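Local coordinates for protein alpha-1,4-endofucoidanase (Mariniflexile fucanivorans, PDB 6DLH) that hydrolyses fucoidan, a sulfated fucan, cutting within the chain at alpha-1,4 links by a retaining mechanism, and binds several calcium ions, at residues V81-T86 and S132-L137; L142-Y147 and D218-W223; K199-Y204 and Q248-A253; V148-L153 and N230-E235. One frame throughout, in Å; residues are numbered along the deposited sequence.

Interaction 1 (V81-T86 and S132-L137); sequences VQLPLT and SWLKAL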
loop_
_atom_site.group_PDB
_atom_site.type_symbol
_atom_site.label_atom_id
_atom_site.label_comp_id
_atom_site.label_asym_id
_atom_site.label_seq_id
_atom_site.Cartn_x
_atom_site.Cartn_y
_atom_site.Cartn_z
ATOM N N VAL A 81 8.574 8.679 3.100
ATOM C CA VAL A 81 7.742 8.161 2.028
ATOM C C VAL A 81 6.274 8.353 2.418
ATOM O O VAL A 81 5.898 8.097 3.563
ATOM C CB VAL A 81 8.052 6.674 1.769
ATOM C CG1 VAL A 81 7.133 6.067 0.709
ATOM C CG2 VAL A 81 9.514 6.442 1.411
ATOM N N GLN A 82 5.457 8.794 1.447
ATOM C CA GLN A 82 4.015 8.905 1.602
ATOM C C GLN A 82 3.352 7.587 1.207
ATOM O O GLN A 82 3.654 7.029 0.153
ATOM C CB GLN A 82 3.449 10.076 0.786
ATOM C CG GLN A 82 1.931 10.212 0.891
ATOM C CD GLN A 82 1.339 11.357 0.100
ATOM O OE1 GLN A 82 0.388 11.177 -0.657
ATOM N NE2 GLN A 82 1.895 12.549 0.265
ATOM N N LEU A 83 2.454 7.112 2.082
ATOM C CA LEU A 83 1.691 5.888 1.892
ATOM C C LEU A 83 0.203 6.223 1.912
ATOM O O LEU A 83 -0.217 7.168 2.575
ATOM C CB LEU A 83 1.992 4.922 3.041
ATOM C CG LEU A 83 3.449 4.512 3.225
ATOM C CD1 LEU A 83 3.630 3.849 4.589
ATOM C CD2 LEU A 83 3.893 3.581 2.101
ATOM N N PRO A 84 -0.659 5.451 1.220
ATOM C CA PRO A 84 -2.101 5.622 1.389
ATOM C C PRO A 84 -2.485 5.075 2.759
ATOM O O PRO A 84 -1.841 4.145 3.246
ATOM C CB PRO A 84 -2.679 4.705 0.306
ATOM C CG PRO A 84 -1.614 3.643 0.113
ATOM C CD PRO A 84 -0.305 4.380 0.278
ATOM N N LEU A 85 -3.480 5.714 3.395
ATOM C CA LEU A 85 -4.423 4.991 4.237
ATOM C C LEU A 85 -5.667 4.722 3.396
ATOM O O LEU A 85 -6.181 3.608 3.406
ATOM C CB LEU A 85 -4.764 5.766 5.513
ATOM C CG LEU A 85 -5.980 5.255 6.297
ATOM C CD1 LEU A 85 -5.871 3.763 6.614
ATOM C CD2 LEU A 85 -6.181 6.044 7.586
ATOM N N THR A 86 -6.116 5.751 2.657
ATOM C CA THR A 86 -7.137 5.594 1.630
ATOM C C THR A 86 -6.542 5.962 0.279
ATOM O O THR A 86 -5.481 6.579 0.220
ATOM C CB THR A 86 -8.378 6.464 1.889
ATOM O OG1 THR A 86 -8.254 7.706 1.191
ATOM C CG2 THR A 86 -8.649 6.702 3.361
ATOM N N SER A 132 2.938 -3.265 8.034
ATOM C CA SER A 132 4.110 -3.824 7.386
ATOM C C SER A 132 4.984 -2.695 6.825
ATOM O O SER A 132 6.160 -2.565 7.191
ATOM C CB SER A 132 3.696 -4.817 6.330
ATOM O OG SER A 132 4.832 -5.435 5.754
ATOM N N TRP A 133 4.377 -1.858 5.969
ATOM C CA TRP A 133 5.070 -0.774 5.290
ATOM C C TRP A 133 5.659 0.194 6.315
ATOM O O TRP A 133 6.818 0.605 6.197
ATOM C CB TRP A 133 4.137 -0.049 4.313
ATOM C CG TRP A 133 3.288 -0.923 3.439
ATOM C CD1 TRP A 133 3.543 -2.201 3.033
ATOM C CD2 TRP A 133 2.046 -0.550 2.813
ATOM N NE1 TRP A 133 2.534 -2.657 2.224
ATOM C CE2 TRP A 133 1.601 -1.665 2.073
ATOM C CE3 TRP A 133 1.264 0.613 2.814
ATOM C CZ2 TRP A 133 0.415 -1.644 1.340
ATOM C CZ3 TRP A 133 0.089 0.630 2.096
ATOM C CH2 TRP A 133 -0.331 -0.487 1.373
ATOM N N LEU A 134 4.864 0.518 7.344
ATOM C CA LEU A 134 5.277 1.461 8.375
ATOM C C LEU A 134 6.556 0.980 9.066
ATOM O O LEU A 134 7.465 1.776 9.304
ATOM C CB LEU A 134 4.132 1.650 9.383
ATOM C CG LEU A 134 2.928 2.482 8.927
ATOM C CD1 LEU A 134 1.824 2.434 9.980
ATOM C CD2 LEU A 134 3.319 3.932 8.645
ATOM N N LYS A 135 6.628 -0.321 9.378
ATOM C CA LYS A 135 7.756 -0.875 10.121
ATOM C C LYS A 135 8.978 -1.024 9.218
ATOM O O LYS A 135 10.100 -0.778 9.650
ATOM C CB LYS A 135 7.385 -2.187 10.826
ATOM C CG LYS A 135 6.535 -2.018 12.081
ATOM C CD LYS A 135 5.988 -3.313 12.649
ATOM C CE LYS A 135 6.950 -3.975 13.614
ATOM N NZ LYS A 135 6.266 -4.987 14.453
ATOM N N ALA A 136 8.750 -1.413 7.963
ATOM C CA ALA A 136 9.816 -1.505 6.976
ATOM C C ALA A 136 10.459 -0.134 6.744
ATOM O O ALA A 136 11.678 -0.030 6.597
ATOM C CB ALA A 136 9.282 -2.108 5.697
ATOM N N LEU A 137 9.637 0.922 6.748
ATOM C CA LEU A 137 10.147 2.267 6.542
ATOM C C LEU A 137 10.965 2.710 7.751
ATOM O O LEU A 137 12.029 3.313 7.594
ATOM C CB LEU A 137 8.985 3.227 6.265
ATOM C CG LEU A 137 8.426 3.191 4.843
ATOM C CD1 LEU A 137 7.128 3.990 4.752
ATOM C CD2 LEU A 137 9.451 3.717 3.848
#

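Interaction 2 (L142-Y147 and D218-W223); sequences LRTEIY and DLIDAW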
loop_
_atom_site.group_PDB
_atom_site.type_symbol
_atom_site.label_atom_id
_atom_site.label_comp_id
_atom_site.label_asym_id
_atom_site.label_seq_id
_atom_site.Cartn_x
_atom_site.Cartn_y
_atom_site.Cartn_z
ATOM N N LEU A 142 13.523 5.767 7.742
ATOM C CA LEU A 142 12.670 6.757 7.094
ATOM C C LEU A 142 11.444 7.073 7.953
ATOM O O LEU A 142 10.900 6.190 8.609
ATOM C CB LEU A 142 12.237 6.220 5.722
ATOM C CG LEU A 142 13.343 6.059 4.670
ATOM C CD1 LEU A 142 12.871 5.220 3.490
ATOM C CD2 LEU A 142 13.848 7.411 4.180
ATOM N N ARG A 143 11.001 8.340 7.904
ATOM C CA ARG A 143 9.745 8.796 8.486
ATOM C C ARG A 143 8.625 8.534 7.485
ATOM O O ARG A 143 8.891 8.101 6.366
ATOM C CB ARG A 143 9.847 10.276 8.887
ATOM C CG ARG A 143 10.649 10.497 10.163
ATOM C CD ARG A 143 11.135 11.910 10.423
ATOM N NE ARG A 143 10.310 12.500 11.459
ATOM C CZ ARG A 143 10.707 12.806 12.690
ATOM N NH1 ARG A 143 11.971 13.105 12.946
ATOM N NH2 ARG A 143 9.818 12.821 13.660
ATOM N N THR A 144 7.373 8.760 7.902
ATOM C CA THR A 144 6.232 8.432 7.058
ATOM C C THR A 144 5.239 9.594 7.023
ATOM O O THR A 144 5.122 10.363 7.980
ATOM C CB THR A 144 5.564 7.117 7.488
ATOM O OG1 THR A 144 4.810 7.394 8.668
ATOM C CG2 THR A 144 6.560 6.020 7.789
ATOM N N GLU A 145 4.553 9.704 5.880
ATOM C CA GLU A 145 3.462 10.638 5.638
ATOM C C GLU A 145 2.297 9.798 5.135
ATOM O O GLU A 145 2.493 8.932 4.286
ATOM C CB GLU A 145 3.886 11.686 4.599
ATOM C CG GLU A 145 2.821 12.728 4.262
ATOM C CD GLU A 145 3.157 13.709 3.132
ATOM O OE1 GLU A 145 3.867 13.311 2.175
ATOM O OE2 GLU A 145 2.697 14.879 3.198
ATOM N N ILE A 146 1.095 10.046 5.664
ATOM C CA ILE A 146 -0.036 9.193 5.346
ATOM C C ILE A 146 -1.091 10.000 4.602
ATOM O O ILE A 146 -1.495 11.067 5.064
ATOM C CB ILE A 146 -0.599 8.515 6.616
ATOM C CG1 ILE A 146 0.456 7.655 7.328
ATOM C CG2 ILE A 146 -1.860 7.723 6.289
ATOM C CD1 ILE A 146 0.872 6.408 6.573
ATOM N N TYR A 147 -1.529 9.460 3.457
ATOM C CA TYR A 147 -2.521 10.102 2.616
ATOM C C TYR A 147 -3.919 9.600 2.966
ATOM O O TYR A 147 -4.157 8.395 3.009
ATOM C CB TYR A 147 -2.256 9.811 1.138
ATOM C CG TYR A 147 -3.337 10.322 0.219
ATOM C CD1 TYR A 147 -4.516 9.612 0.022
ATOM C CD2 TYR A 147 -3.187 11.528 -0.449
ATOM C CE1 TYR A 147 -5.517 10.087 -0.809
ATOM C CE2 TYR A 147 -4.171 12.012 -1.295
ATOM C CZ TYR A 147 -5.339 11.289 -1.476
ATOM O OH TYR A 147 -6.299 11.780 -2.312
ATOM N N ASP A 218 3.729 6.518 16.854
ATOM C CA ASP A 218 4.771 7.347 16.273
ATOM C C ASP A 218 5.353 6.705 15.008
ATOM O O ASP A 218 6.393 7.141 14.514
ATOM C CB ASP A 218 5.841 7.694 17.313
ATOM C CG ASP A 218 6.733 6.520 17.683
ATOM O OD1 ASP A 218 6.574 5.437 17.066
ATOM O OD2 ASP A 218 7.580 6.695 18.589
ATOM N N LEU A 219 4.685 5.667 14.489
ATOM C CA LEU A 219 5.080 5.066 13.226
ATOM C C LEU A 219 4.623 5.962 12.070
ATOM O O LEU A 219 5.028 5.757 10.924
ATOM C CB LEU A 219 4.484 3.658 13.127
ATOM C CG LEU A 219 5.110 2.583 14.027
ATOM C CD1 LEU A 219 4.365 1.265 13.886
ATOM C CD2 LEU A 219 6.586 2.375 13.721
ATOM N N ILE A 220 3.783 6.956 12.398
ATOM C CA ILE A 220 3.218 7.911 11.452
ATOM C C ILE A 220 3.688 9.311 11.836
ATOM O O ILE A 220 3.355 9.783 12.920
ATOM C CB ILE A 220 1.678 7.824 11.467
ATOM C CG1 ILE A 220 1.189 6.473 10.937
ATOM C CG2 ILE A 220 1.063 8.997 10.708
ATOM C CD1 ILE A 220 -0.310 6.309 10.945
ATOM N N ASP A 221 4.427 9.982 10.940
ATOM C CA ASP A 221 4.980 11.289 11.276
ATOM C C ASP A 221 4.100 12.425 10.757
ATOM O O ASP A 221 4.159 13.532 11.283
ATOM C CB ASP A 221 6.431 11.457 10.816
ATOM C CG ASP A 221 7.372 10.433 11.414
ATOM O OD1 ASP A 221 7.387 9.300 10.913
ATOM O OD2 ASP A 221 8.079 10.779 12.380
ATOM N N ALA A 222 3.299 12.154 9.719
ATOM C CA ALA A 222 2.555 13.201 9.031
ATOM C C ALA A 222 1.305 12.609 8.400
ATOM O O ALA A 222 1.318 11.448 8.011
ATOM C CB ALA A 222 3.421 13.859 7.976
ATOM N N TRP A 223 0.248 13.431 8.317
ATOM C CA TRP A 223 -0.984 13.120 7.612
ATOM C C TRP A 223 -1.274 14.233 6.605
ATOM O O TRP A 223 -1.243 15.407 6.957
ATOM C CB TRP A 223 -2.156 13.031 8.601
ATOM C CG TRP A 223 -2.070 11.974 9.659
ATOM C CD1 TRP A 223 -1.397 12.049 10.842
ATOM C CD2 TRP A 223 -2.739 10.701 9.652
ATOM N NE1 TRP A 223 -1.586 10.901 11.562
ATOM C CE2 TRP A 223 -2.405 10.056 10.858
ATOM C CE3 TRP A 223 -3.579 10.044 8.745
ATOM C CZ2 TRP A 223 -2.873 8.781 11.175
ATOM C CZ3 TRP A 223 -4.041 8.782 9.054
ATOM C CH2 TRP A 223 -3.688 8.162 10.255
#

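Interaction 3 (K199-Y204 and Q248-A253); sequences KYMFCY and QRIYQA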
loop_
_atom_site.group_PDB
_atom_site.type_symbol
_atom_site.label_atom_id
_atom_site.label_comp_id
_atom_site.label_asym_id
_atom_site.label_seq_id
_atom_site.Cartn_x
_atom_site.Cartn_y
_atom_site.Cartn_z
ATOM N N LYS A 199 -22.371 15.238 9.458
ATOM C CA LYS A 199 -22.396 14.421 10.666
ATOM C C LYS A 199 -21.551 13.164 10.457
ATOM O O LYS A 199 -20.825 12.748 11.361
ATOM C CB LYS A 199 -23.826 14.139 11.149
ATOM C CG LYS A 199 -24.695 13.304 10.219
ATOM C CD LYS A 199 -26.119 13.122 10.703
ATOM C CE LYS A 199 -26.971 12.366 9.703
ATOM N NZ LYS A 199 -28.394 12.299 10.113
ATOM N N TYR A 200 -21.632 12.602 9.243
ATOM C CA TYR A 200 -20.879 11.421 8.850
ATOM C C TYR A 200 -19.375 11.700 8.880
ATOM O O TYR A 200 -18.590 10.809 9.195
ATOM C CB TYR A 200 -21.339 10.919 7.479
ATOM C CG TYR A 200 -22.827 10.712 7.325
ATOM C CD1 TYR A 200 -23.530 9.878 8.182
ATOM C CD2 TYR A 200 -23.531 11.332 6.305
ATOM C CE1 TYR A 200 -24.896 9.678 8.039
ATOM C CE2 TYR A 200 -24.896 11.146 6.149
ATOM C CZ TYR A 200 -25.581 10.312 7.017
ATOM O OH TYR A 200 -26.926 10.120 6.867
ATOM N N MET A 201 -18.980 12.940 8.554
ATOM C CA MET A 201 -17.573 13.318 8.536
ATOM C C MET A 201 -16.991 13.209 9.942
ATOM O O MET A 201 -15.870 12.728 10.109
ATOM C CB MET A 201 -17.359 14.738 7.998
ATOM C CG MET A 201 -17.639 14.876 6.508
ATOM S SD MET A 201 -16.353 14.148 5.459
ATOM C CE MET A 201 -14.933 15.102 5.996
ATOM N N PHE A 202 -17.764 13.653 10.941
ATOM C CA PHE A 202 -17.340 13.585 12.334
ATOM C C PHE A 202 -17.298 12.128 12.800
ATOM O O PHE A 202 -16.485 11.782 13.655
ATOM C CB PHE A 202 -18.245 14.437 13.228
ATOM C CG PHE A 202 -17.906 15.906 13.295
ATOM C CD1 PHE A 202 -16.936 16.374 14.173
ATOM C CD2 PHE A 202 -18.582 16.828 12.505
ATOM C CE1 PHE A 202 -16.638 17.727 14.246
ATOM C CE2 PHE A 202 -18.283 18.181 12.579
ATOM C CZ PHE A 202 -17.309 18.629 13.445
ATOM N N CYS A 203 -18.179 11.288 12.232
ATOM C CA CYS A 203 -18.164 9.852 12.476
ATOM C C CYS A 203 -16.760 9.316 12.190
ATOM O O CYS A 203 -16.133 8.710 13.060
ATOM C CB CYS A 203 -19.167 9.119 11.586
ATOM S SG CYS A 203 -20.844 8.955 12.262
ATOM N N TYR A 204 -16.278 9.589 10.968
ATOM C CA TYR A 204 -15.015 9.076 10.462
ATOM C C TYR A 204 -13.858 9.494 11.368
ATOM O O TYR A 204 -13.026 8.665 11.733
ATOM C CB TYR A 204 -14.793 9.499 9.007
ATOM C CG TYR A 204 -13.601 8.840 8.359
ATOM C CD1 TYR A 204 -13.719 7.607 7.734
ATOM C CD2 TYR A 204 -12.348 9.434 8.394
ATOM C CE1 TYR A 204 -12.629 6.991 7.143
ATOM C CE2 TYR A 204 -11.246 8.828 7.811
ATOM C CZ TYR A 204 -11.388 7.602 7.185
ATOM O OH TYR A 204 -10.307 6.997 6.613
ATOM N N GLN A 248 -13.915 25.956 11.917
ATOM C CA GLN A 248 -13.059 24.870 11.458
ATOM C C GLN A 248 -13.174 23.670 12.399
ATOM O O GLN A 248 -12.178 23.244 12.982
ATOM C CB GLN A 248 -11.605 25.343 11.397
ATOM C CG GLN A 248 -11.403 26.644 10.632
ATOM C CD GLN A 248 -9.957 27.075 10.610
ATOM O OE1 GLN A 248 -9.099 26.493 11.270
ATOM N NE2 GLN A 248 -9.676 28.112 9.839
ATOM N N ARG A 249 -14.390 23.125 12.537
ATOM C CA ARG A 249 -14.634 22.092 13.534
ATOM C C ARG A 249 -14.230 20.731 12.976
ATOM O O ARG A 249 -13.639 19.922 13.692
ATOM C CB ARG A 249 -16.087 22.102 14.025
ATOM C CG ARG A 249 -16.410 23.208 15.022
ATOM C CD ARG A 249 -15.679 23.065 16.343
ATOM N NE ARG A 249 -16.010 24.122 17.290
ATOM C CZ ARG A 249 -15.358 24.354 18.427
ATOM N NH1 ARG A 249 -15.732 25.347 19.216
ATOM N NH2 ARG A 249 -14.332 23.596 18.773
ATOM N N ILE A 250 -14.561 20.500 11.698
ATOM C CA ILE A 250 -14.162 19.292 10.994
ATOM C C ILE A 250 -12.637 19.234 10.913
ATOM O O ILE A 250 -12.049 18.184 11.161
ATOM C CB ILE A 250 -14.832 19.204 9.609
ATOM C CG1 ILE A 250 -16.337 19.483 9.694
ATOM C CG2 ILE A 250 -14.531 17.860 8.962
ATOM C CD1 ILE A 250 -17.067 19.429 8.370
ATOM N N TYR A 251 -12.005 20.373 10.591
ATOM C CA TYR A 251 -10.554 20.457 10.553
ATOM C C TYR A 251 -9.982 20.006 11.893
ATOM O O TYR A 251 -8.986 19.284 11.930
ATOM C CB TYR A 251 -10.088 21.851 10.121
ATOM C CG TYR A 251 -10.385 22.170 8.676
ATOM C CD1 TYR A 251 -9.545 21.746 7.651
ATOM C CD2 TYR A 251 -11.523 22.876 8.326
ATOM C CE1 TYR A 251 -9.826 22.027 6.323
ATOM C CE2 TYR A 251 -11.821 23.160 7.002
ATOM C CZ TYR A 251 -10.968 22.740 5.998
ATOM O OH TYR A 251 -11.277 23.019 4.696
ATOM N N GLN A 252 -10.657 20.416 12.974
ATOM C CA GLN A 252 -10.266 20.099 14.340
ATOM C C GLN A 252 -10.448 18.608 14.610
ATOM O O GLN A 252 -9.569 17.969 15.187
ATOM C CB GLN A 252 -11.104 20.904 15.336
ATOM C CG GLN A 252 -10.583 20.815 16.765
ATOM C CD GLN A 252 -11.345 21.696 17.724
ATOM O OE1 GLN A 252 -12.541 21.936 17.550
ATOM N NE2 GLN A 252 -10.653 22.178 18.746
ATOM N N ALA A 253 -11.594 18.067 14.185
ATOM C CA ALA A 253 -11.929 16.679 14.449
ATOM C C ALA A 253 -10.822 15.777 13.906
ATOM O O ALA A 253 -10.348 14.879 14.602
ATOM C CB ALA A 253 -13.279 16.343 13.857
#

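Interaction 4 (V148-L153 and N230-E235); sequences VNSYNL and NVMEDE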
loop_
_atom_site.group_PDB
_atom_site.type_symbol
_atom_site.label_atom_id
_atom_site.label_comp_id
_atom_site.label_asym_id
_atom_site.label_seq_id
_atom_site.Cartn_x
_atom_site.Cartn_y
_atom_site.Cartn_z
ATOM N N VAL A 148 -4.840 10.550 3.172
ATOM C CA VAL A 148 -6.248 10.265 3.401
ATOM C C VAL A 148 -7.063 11.220 2.538
ATOM O O VAL A 148 -6.860 12.427 2.590
ATOM C CB VAL A 148 -6.634 10.398 4.889
ATOM C CG1 VAL A 148 -8.146 10.351 5.079
ATOM C CG2 VAL A 148 -5.955 9.343 5.757
ATOM N N ASN A 149 -7.957 10.665 1.719
ATOM C CA ASN A 149 -8.886 11.508 0.994
ATOM C C ASN A 149 -10.014 11.881 1.949
ATOM O O ASN A 149 -10.534 11.025 2.663
ATOM C CB ASN A 149 -9.356 10.866 -0.310
ATOM C CG ASN A 149 -10.181 11.821 -1.142
ATOM O OD1 ASN A 149 -11.367 12.009 -0.873
ATOM N ND2 ASN A 149 -9.564 12.439 -2.138
ATOM N N SER A 150 -10.363 13.170 1.959
ATOM C CA SER A 150 -11.239 13.745 2.968
ATOM C C SER A 150 -12.659 13.188 2.865
ATOM O O SER A 150 -13.357 13.133 3.873
ATOM C CB SER A 150 -11.226 15.252 2.898
ATOM O OG SER A 150 -9.985 15.767 3.366
ATOM N N TYR A 151 -13.063 12.776 1.654
ATOM C CA TYR A 151 -14.387 12.235 1.382
ATOM C C TYR A 151 -14.544 10.856 2.018
ATOM O O TYR A 151 -15.667 10.406 2.223
ATOM C CB TYR A 151 -14.655 12.130 -0.123
ATOM C CG TYR A 151 -15.190 13.384 -0.769
ATOM C CD1 TYR A 151 -16.550 13.664 -0.786
ATOM C CD2 TYR A 151 -14.335 14.297 -1.367
ATOM C CE1 TYR A 151 -17.043 14.822 -1.375
ATOM C CE2 TYR A 151 -14.813 15.455 -1.963
ATOM C CZ TYR A 151 -16.171 15.724 -1.965
ATOM O OH TYR A 151 -16.633 16.869 -2.555
ATOM N N ASN A 152 -13.413 10.185 2.278
ATOM C CA ASN A 152 -13.349 8.944 3.035
ATOM C C ASN A 152 -14.420 7.968 2.543
ATOM O O ASN A 152 -14.502 7.704 1.345
ATOM C CB ASN A 152 -13.235 9.216 4.538
ATOM C CG ASN A 152 -14.475 9.850 5.136
ATOM O OD1 ASN A 152 -15.453 9.160 5.430
ATOM N ND2 ASN A 152 -14.443 11.160 5.326
ATOM N N LEU A 153 -15.257 7.466 3.462
ATOM C CA LEU A 153 -16.223 6.414 3.170
ATOM C C LEU A 153 -17.446 6.943 2.415
ATOM O O LEU A 153 -18.183 6.162 1.812
ATOM C CB LEU A 153 -16.609 5.706 4.476
ATOM C CG LEU A 153 -15.498 4.873 5.122
ATOM C CD1 LEU A 153 -15.793 4.602 6.587
ATOM C CD2 LEU A 153 -15.269 3.570 4.365
ATOM N N ASN A 230 -13.144 20.685 -0.733
ATOM C CA ASN A 230 -14.270 20.162 -1.494
ATOM C C ASN A 230 -15.399 19.735 -0.553
ATOM O O ASN A 230 -16.567 19.998 -0.834
ATOM C CB ASN A 230 -13.888 18.979 -2.388
ATOM C CG ASN A 230 -12.822 19.291 -3.419
ATOM O OD1 ASN A 230 -11.661 19.513 -3.083
ATOM N ND2 ASN A 230 -13.200 19.269 -4.686
ATOM N N VAL A 231 -15.047 19.063 0.553
ATOM C CA VAL A 231 -16.047 18.419 1.394
ATOM C C VAL A 231 -16.246 19.184 2.703
ATOM O O VAL A 231 -17.377 19.320 3.166
ATOM C CB VAL A 231 -15.767 16.919 1.629
ATOM C CG1 VAL A 231 -14.438 16.673 2.334
ATOM C CG2 VAL A 231 -16.905 16.246 2.383
ATOM N N MET A 232 -15.158 19.680 3.296
ATOM C CA MET A 232 -15.259 20.352 4.582
ATOM C C MET A 232 -15.770 21.783 4.431
ATOM O O MET A 232 -16.482 22.271 5.306
ATOM C CB MET A 232 -13.925 20.346 5.328
ATOM C CG MET A 232 -13.658 19.007 5.944
ATOM S SD MET A 232 -11.930 18.557 6.002
ATOM C CE MET A 232 -11.415 19.270 7.556
ATOM N N GLU A 233 -15.410 22.442 3.322
ATOM C CA GLU A 233 -15.858 23.805 3.083
ATOM C C GLU A 233 -17.143 23.792 2.259
ATOM O O GLU A 233 -18.206 24.130 2.772
ATOM C CB GLU A 233 -14.753 24.650 2.447
ATOM C CG GLU A 233 -15.218 26.021 1.991
ATOM C CD GLU A 233 -14.129 26.883 1.378
ATOM O OE1 GLU A 233 -13.076 26.336 1.008
ATOM O OE2 GLU A 233 -14.336 28.099 1.274
ATOM N N ASP A 234 -17.030 23.381 0.991
ATOM C CA ASP A 234 -18.093 23.516 0.008
ATOM C C ASP A 234 -19.340 22.720 0.401
ATOM O O ASP A 234 -20.450 23.109 0.043
ATOM C CB ASP A 234 -17.622 23.117 -1.393
ATOM C CG ASP A 234 -16.710 24.129 -2.066
ATOM O OD1 ASP A 234 -16.270 25.084 -1.389
ATOM O OD2 ASP A 234 -16.445 23.949 -3.266
ATOM N N GLU A 235 -19.159 21.603 1.117
ATOM C CA GLU A 235 -20.273 20.713 1.411
ATOM C C GLU A 235 -20.766 20.903 2.846
ATOM O O GLU A 235 -21.969 21.000 3.067
ATOM C CB GLU A 235 -19.915 19.254 1.112
#

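Interaction 1 (V81-T86 and S132-L137)
Apolar strand-on-helix packing joins V81, L83 and P84 to W133, L134 and L137 in the buried interior of the catalytic barrel region. Strand 80-84 and helix 129-139 form the first two limbs of a beta-alpha-beta crossover that closes with strand 143-149, consistent with the (beta/alpha)8-type barrel expected for an enzyme resembling the GH29 fucosidases. The helix segment runs back almost antiparallel to the strand (170°), with the axes 10.4 Å apart. L83 fills the middle: its CD1 meets L137 CD1 tip to tip at 3.5 Å and also lies 3.9 Å from W133 CB and 4.1 Å from L134 CD2, while CD2 comes to the six-membered end of the indole. With CG placed beside its own backbone N (chi1 -59°), both methyls of L83 reach the helix. An alanine here would lose CG and both methyls and is likely to leave a gap between W133 and L137. W133 NE1 bonds to I63 O and the ring meets W50 edge-to-face, which helps fix its rotation. At the start of the strand, V81 CG2 touches L137 CD2 at 3.7 Å, the two side chains crossing nearly at right angles; at the other end P84 CG sits 4.0 Å from W133 CZ3.

Interaction 2 (L142-Y147 and D218-W223)
I146 pairs with W223 in parallel register at a CA-CA distance of 4.6 Å, and I146 N donates to A222 O at 2.7 Å. Before the pairing begins, D221 N gives a bond to T144 O. The D221 carboxylate then divides its oxygens: OD1 takes T144 N at 3.1 Å on the anti side, 35° out of the carboxylate plane, and OD2 forms a salt bridge with R143 NE at 3.0 Å, the guanidinium turned 75° from the carboxylate. R143 also makes a cation-pi contact with W41. This is the junction of two adjacent strands, 143-149 and 222-226, in the parallel sheet of the barrel, at the end where both enter it. The T144 hydroxyl, held between its backbone N and carbonyl carbon (chi1 76°), donates to L219 O at 2.8 Å, in the carbonyl plane and on a lone pair. Deeper in, I146 CB and I220 CG2 lie over the same face of the W223 indole, toward its rim, and I146 CG1 touches I220 CG2 at 3.7 Å.

Interaction 3 (K199-Y204 and Q248-A253)
Two helices of the outer layer of the barrel pack here, helix 198-216, which leads into strand 222-226, and helix 249-259, which leads into the next strand, 266-269. Their short segments run nearly the same way, 18° apart, with axes separated by 9.7 Å. F202 bridges that space. Its ring meets the neighbouring helix at three points: CZ touches R249 CB at 3.7 Å, with that carbon in the ring plane at the edge; CE2 lies 3.7 Å from I250 CG1; and CE1 is equally close to A253 CB, the small side chain of A253 letting the backbones approach. Elsewhere the same ring stacks on H192. A serine in place of F202 would remove the ring and would probably open a gap between the helices, leaving R249 CB, I250 and A253 without their shared apolar partner. M201 adds a looser touch beside it, its chain bent at chi2 and chi3 (-74° and -59°) to bring CE within 4.1 Å of I250 CG2. R249 is partly exposed: while its CB serves F202, its guanidinium turns away from 199-204, and NH2 donates to Q252 OE1 at 2.7 Å, on a lone pair and in the guanidinium plane. Such near-parallel packing of neighbouring helices of the outer layer, with apolar side chains between them, is typical of the helical shell of (beta/alpha)8-type barrels.

Interaction 4 (V148-L153 and N230-E235)
V231 CB sits over the face of the Y151 ring: it stands above the centre of the phenol, 3.8 Å from the centroid and only 11° off the ring normal, a CH-pi contact. The two side chains slide past each other in opposite directions, and with CG1 between the backbone N and the carbonyl carbon (chi1 61°), V231 brings that methyl to S150 CB at 3.6 Å. Toward the far end of the ring, N230 CB comes to 3.5 Å from Y151 OH. No hydrogen bond crosses the contact; the polar work is done behind it. N149 OD1 accepts from Y151 N at 3.1 Å, an Asx turn, and a type I beta turn from N149 to N152 is closed by N152 N bonding to N149 O at 3.0 Å. N152 ND2 adds a bond to S150 O (2.7 Å), coming from above the carbonyl plane. Together these bonds fix the loop that presents S150 and Y151. Farther out, S150 OG bonds to D226 O, tying the turn to the C-terminal end of the adjacent strand. The contact thus joins the loop leaving strand 143-149 to helix 228-233, which follows strand 222-226, with M201 of helix 198-216 against V231 and with I250 and Y251 of helix 249-259 against M232.

In the fold
All four contacts are largely buried, but they differ in depth and chemistry. Interactions 1 and 2 lie nearest the middle of the chain, their centres about 7 Å apart, and strand 80-84 pairs with strand 143-149 through L83 O and Y147 N. Their chemistry differs: interaction 1 is apolar packing of a strand on a helix, whereas interaction 2 knits strand starts with backbone bonds and charge. Interactions 3 and 4, centres about 10 Å apart, lie farther from the chain's centre; they meet where I250 packs on M232 and M201 on S150. Strand 143-149 serves both interactions 2 and 4, linking sheet to loop, and T86 OG1 probably bonds to N149 N, tying interaction 1 to interaction 4.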